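Local coordinates for ESX secretion system protein YukD (Bacillus subtilis, PDB 2BPS) that is required for secretion of YukE and is a probable component or regulator of the ESX/ESAT-6-like secretion system, with a ubiquitin-like fold, at residues Lys12-Ser17 / Gln40-Pro45. Residues are numbered along the deposited sequence; the frame is centred on the assembly and turned at random.
Sequences KHYNGS and QSVSMP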
loop_
_atom_site.group_PDB
_atom_site.type_symbol
_atom_site.label_atom_id
_atom_site.label_comp_id
_atom_site.label_asym_id
_atom_site.label_seq_id
_atom_site.Cartn_x
_atom_site.Cartn_y
_atom_site.Cartn_z
ATOM N N LYS A 12 -0.315 -7.592 -7.498
ATOM C CA LYS A 12 -1.026 -8.337 -8.529
ATOM C C LYS A 12 -0.730 -7.775 -9.928
ATOM O O LYS A 12 -0.411 -8.522 -10.848
ATOM C CB LYS A 12 -2.530 -8.272 -8.241
ATOM C CG LYS A 12 -3.414 -8.999 -9.235
ATOM C CD LYS A 12 -4.908 -8.720 -8.983
ATOM C CE LYS A 12 -5.406 -9.246 -7.619
ATOM N NZ LYS A 12 -5.392 -10.746 -7.475
ATOM N N HIS A 13 -0.832 -6.452 -10.062
ATOM C CA HIS A 13 -0.611 -5.751 -11.330
ATOM C C HIS A 13 0.852 -5.581 -11.714
ATOM O O HIS A 13 1.187 -4.728 -12.538
ATOM C CB HIS A 13 -1.270 -4.366 -11.289
ATOM C CG HIS A 13 -2.744 -4.406 -11.042
ATOM N ND1 HIS A 13 -3.456 -3.307 -10.606
ATOM C CD2 HIS A 13 -3.636 -5.420 -11.136
ATOM C CE1 HIS A 13 -4.721 -3.647 -10.436
ATOM N NE2 HIS A 13 -4.857 -4.923 -10.749
ATOM N N TYR A 14 1.733 -6.363 -11.107
ATOM C CA TYR A 14 3.147 -6.269 -11.435
ATOM C C TYR A 14 3.753 -7.670 -11.459
ATOM O O TYR A 14 3.274 -8.524 -12.204
ATOM C CB TYR A 14 3.853 -5.354 -10.437
ATOM C CG TYR A 14 3.353 -3.926 -10.502
ATOM C CD1 TYR A 14 2.148 -3.551 -9.905
ATOM C CD2 TYR A 14 4.055 -2.960 -11.206
ATOM C CE1 TYR A 14 1.655 -2.240 -10.017
ATOM C CE2 TYR A 14 3.573 -1.648 -11.324
ATOM C CZ TYR A 14 2.374 -1.303 -10.730
ATOM O OH TYR A 14 1.886 -0.030 -10.870
ATOM N N ASN A 15 4.786 -7.939 -10.666
ATOM C CA ASN A 15 5.363 -9.284 -10.688
ATOM C C ASN A 15 4.445 -10.288 -9.989
ATOM O O ASN A 15 4.719 -11.486 -9.979
ATOM C CB ASN A 15 6.749 -9.310 -10.038
ATOM C CG ASN A 15 6.704 -8.977 -8.566
ATOM O OD1 ASN A 15 5.634 -8.996 -7.940
ATOM N ND2 ASN A 15 7.871 -8.682 -7.991
ATOM N N GLY A 16 3.365 -9.780 -9.395
ATOM C CA GLY A 16 2.385 -10.624 -8.724
ATOM C C GLY A 16 2.673 -11.128 -7.317
ATOM O O GLY A 16 1.950 -12.000 -6.822
ATOM N N SER A 17 3.702 -10.607 -6.654
ATOM C CA SER A 17 3.997 -11.087 -5.306
ATOM C C SER A 17 3.087 -10.468 -4.234
ATOM O O SER A 17 2.271 -9.583 -4.516
ATOM C CB SER A 17 5.475 -10.859 -4.969
ATOM O OG SER A 17 5.891 -9.553 -5.316
ATOM N N GLN A 40 10.740 -5.923 -2.859
ATOM C CA GLN A 40 10.560 -6.929 -3.901
ATOM C C GLN A 40 11.361 -6.716 -5.172
ATOM O O GLN A 40 11.918 -5.640 -5.406
ATOM C CB GLN A 40 9.077 -7.066 -4.251
ATOM C CG GLN A 40 8.462 -8.425 -3.881
ATOM C CD GLN A 40 8.250 -8.623 -2.374
ATOM O OE1 GLN A 40 9.168 -8.461 -1.565
ATOM N NE2 GLN A 40 7.031 -8.991 -2.002
ATOM N N SER A 41 11.413 -7.766 -5.989
ATOM C CA SER A 41 12.148 -7.751 -7.254
ATOM C C SER A 41 11.241 -7.260 -8.364
ATOM O O SER A 41 10.986 -7.968 -9.343
ATOM C CB SER A 41 12.631 -9.159 -7.597
ATOM O OG SER A 41 13.360 -9.722 -6.522
ATOM N N VAL A 42 10.765 -6.037 -8.216
ATOM C CA VAL A 42 9.851 -5.479 -9.186
ATOM C C VAL A 42 10.529 -4.731 -10.330
ATOM O O VAL A 42 10.774 -3.523 -10.270
ATOM C CB VAL A 42 8.844 -4.588 -8.462
ATOM C CG1 VAL A 42 9.584 -3.616 -7.586
ATOM C CG2 VAL A 42 7.959 -3.889 -9.442
ATOM N N SER A 43 10.834 -5.481 -11.379
ATOM C CA SER A 43 11.462 -4.928 -12.566
ATOM C C SER A 43 10.325 -4.328 -13.377
ATOM O O SER A 43 9.911 -4.914 -14.380
ATOM C CB SER A 43 12.134 -6.060 -13.361
ATOM O OG SER A 43 12.758 -5.597 -14.551
ATOM N N MET A 44 9.808 -3.172 -12.957
ATOM C CA MET A 44 8.688 -2.587 -13.689
ATOM C C MET A 44 8.880 -1.226 -14.353
ATOM O O MET A 44 9.089 -1.179 -15.563
ATOM C CB MET A 44 7.434 -2.577 -12.814
ATOM C CG MET A 44 7.040 -3.947 -12.234
ATOM S SD MET A 44 7.149 -5.418 -13.303
ATOM C CE MET A 44 8.196 -6.574 -12.258
ATOM N N PRO A 45 8.818 -0.101 -13.610
ATOM C CA PRO A 45 8.606 0.292 -12.215
ATOM C C PRO A 45 7.123 0.535 -11.869
ATOM O O PRO A 45 6.236 -0.000 -12.528
ATOM C CB PRO A 45 9.421 1.567 -12.132
ATOM C CG PRO A 45 9.036 2.226 -13.397
ATOM C CD PRO A 45 9.170 1.096 -14.401
#
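The ring of Y14 turns an edge to the 40-45 loop: CB of M44 lies in the ring plane beside that edge, and the backbone O of P45 lies at the ring's edge, near its plane, 3.4 Å from CE2 of Y14. W37 of helix 31-39 meets the same ring edge-to-face, while the phenol OH is hydrogen-bonded to O of L81 and N of R47. Tyrosine suits this place because its flank is apolar and its far end polar. With CG anti to its carbonyl carbon (chi1 -55°), M44 bends twice further out, and its CE reaches CB of N15 at 3.8 Å; a flexible thioether can serve both ring edge and N15.

The amide of N15 works in two directions, accepting with OD1 and donating with ND2 at once. Its OD1 closes an Asx turn by accepting from N of S17 (2.8 Å) and also accepts from OG of S17 at 2.7 Å; both donors come from the same face of the amide, tilted out of its plane. Serine's short side chain keeps OG near enough to the backbone for both to reach OD1. Gripped in this way, the amide sends ND2 across to O of S41, a weak bond of 3.5 Å. G16, with phi 80°, suits the bend between N15 and S17. Beyond it, OG of S17 lies beside the aliphatic part of Q40, just past helix 31-39.

The contact thus joins the loop between the first two strands of this ubiquitin-like fold to the loop leaving its helix. Its chemistry implies a surface junction of side-chain packing by Y14, M44, N15 and S17, with one weak hydrogen bond between the loops.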